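Local coordinates for Slr1438 protein (Synechocystis sp., PDB 3K25) that is of uncertain function but belongs to the aldose 1-epimerase family, and so may bind a carbohydrate and act as a sugar isomerase, at residues Pro65-Phe68 with Pro69-Asn73. Residues are numbered along the deposited sequence; the frame is centred on the assembly and turned at random.
Sequences PILF and PICGN
Pro69 lies across one face of the Phe68 ring, its CB 3.9 Å from the ring centroid and only 1° off the ring normal, a CH-pi contact between neighbours in sequence. The peptide bond joining them is cis, which turns the CA and CB side of Pro69, rather than CD, toward Phe68 and so onto its ring; the two side chains cross at about a right angle. On the Phe68 side, CG is anti to the backbone N (chi1 173°), which sets the ring beside the residue's own carbonyl carbon, where the proline follows, and Pro69 CA lies 3.4 Å from Phe68 CG. Phe130 meets the ring edge-to-face, while Leu132, Phe159 and Leu161 add further apolar contacts.

This cis-proline turn ends the short strand 66-67, which pairs antiparallel with strand 157-168 in the beta-rich fold of the galactose mutarotase-like superfamily, and it starts the loop leading to strand 78-81. Replacing Phe68 by an alanine would probably open a gap next to Pro69 CB, where the ring face now lies, and leave Phe130 without its aromatic partner.

Beyond the turn the chain doubles back, and Cys71 comes alongside Leu67, their CA atoms 5.4 Å apart. Its SG touches Leu67 CB at 3.8 Å and the CD1 branch at 4.0 Å, while the carbonyl O of Ile70 approaches the same CB at 3.6 Å. Trp256 of strand 250-256 packs against both Leu67 and Cys71.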
loop_
_atom_site.group_PDB
_atom_site.type_symbol
_atom_site.label_atom_id
_atom_site.label_comp_id
_atom_site.label_asym_id
_atom_site.label_seq_id
_atom_site.Cartn_x
_atom_site.Cartn_y
_atom_site.Cartn_z
ATOM N N PRO A 65 2.029 3.361 0.610
ATOM C CA PRO A 65 0.769 3.957 1.066
ATOM C C PRO A 65 -0.323 2.905 1.339
ATOM O O PRO A 65 -0.380 1.843 0.702
ATOM C CB PRO A 65 0.407 4.904 -0.077
ATOM C CG PRO A 65 1.779 5.350 -0.579
ATOM C CD PRO A 65 2.512 4.025 -0.616
ATOM N N ILE A 66 -1.173 3.217 2.311
ATOM C CA ILE A 66 -2.262 2.343 2.725
ATOM C C ILE A 66 -3.577 2.856 2.161
ATOM O O ILE A 66 -3.883 4.047 2.276
ATOM C CB ILE A 66 -2.338 2.314 4.262
ATOM C CG1 ILE A 66 -1.018 1.771 4.812
ATOM C CG2 ILE A 66 -3.529 1.486 4.731
ATOM C CD1 ILE A 66 -0.889 1.895 6.305
ATOM N N LEU A 67 -4.357 1.954 1.563
ATOM C CA LEU A 67 -5.650 2.316 0.973
ATOM C C LEU A 67 -6.814 1.768 1.814
ATOM O O LEU A 67 -7.037 0.543 1.864
ATOM C CB LEU A 67 -5.737 1.778 -0.465
ATOM C CG LEU A 67 -4.437 1.825 -1.296
ATOM C CD1 LEU A 67 -4.700 1.215 -2.662
ATOM C CD2 LEU A 67 -3.923 3.251 -1.433
ATOM N N PHE A 68 -7.558 2.671 2.460
ATOM C CA PHE A 68 -8.691 2.286 3.316
ATOM C C PHE A 68 -9.601 3.491 3.599
ATOM O O PHE A 68 -9.118 4.592 3.853
ATOM C CB PHE A 68 -8.152 1.732 4.642
ATOM C CG PHE A 68 -9.213 1.450 5.669
ATOM C CD1 PHE A 68 -9.828 0.199 5.737
ATOM C CD2 PHE A 68 -9.585 2.428 6.589
ATOM C CE1 PHE A 68 -10.784 -0.067 6.710
ATOM C CE2 PHE A 68 -10.541 2.167 7.556
ATOM C CZ PHE A 68 -11.140 0.916 7.620
ATOM N N PRO A 69 -10.929 3.300 3.606
ATOM C CA PRO A 69 -11.719 2.089 3.386
ATOM C C PRO A 69 -12.031 1.741 1.924
ATOM O O PRO A 69 -12.953 0.981 1.663
ATOM C CB PRO A 69 -12.979 2.362 4.194
ATOM C CG PRO A 69 -13.187 3.838 3.945
ATOM C CD PRO A 69 -11.787 4.402 4.096
ATOM N N ILE A 70 -11.293 2.308 0.973
ATOM C CA ILE A 70 -11.502 1.953 -0.435
ATOM C C ILE A 70 -10.184 2.044 -1.187
ATOM O O ILE A 70 -9.237 2.706 -0.740
ATOM C CB ILE A 70 -12.508 2.880 -1.208
ATOM C CG1 ILE A 70 -11.917 4.291 -1.358
ATOM C CG2 ILE A 70 -13.868 2.886 -0.519
ATOM C CD1 ILE A 70 -12.736 5.241 -2.236
ATOM N N CYS A 71 -10.131 1.363 -2.328
ATOM C CA CYS A 71 -8.967 1.399 -3.190
ATOM C C CYS A 71 -9.468 2.067 -4.477
ATOM O O CYS A 71 -10.510 1.692 -5.025
ATOM C CB CYS A 71 -8.452 -0.019 -3.453
ATOM S SG CYS A 71 -7.983 -0.940 -1.948
ATOM N N GLY A 72 -8.736 3.073 -4.942
ATOM C CA GLY A 72 -9.151 3.780 -6.137
ATOM C C GLY A 72 -10.182 4.830 -5.759
ATOM O O GLY A 72 -10.291 5.227 -4.590
ATOM N N ASN A 73 -10.968 5.281 -6.729
ATOM C CA ASN A 73 -11.960 6.302 -6.429
ATOM C C ASN A 73 -13.367 5.767 -6.627
ATOM O O ASN A 73 -13.557 4.623 -7.038
ATOM C CB ASN A 73 -11.736 7.501 -7.337
ATOM C CG ASN A 73 -11.816 7.120 -8.787
ATOM O OD1 ASN A 73 -12.890 6.808 -9.286
ATOM N ND2 ASN A 73 -10.673 7.102 -9.470
#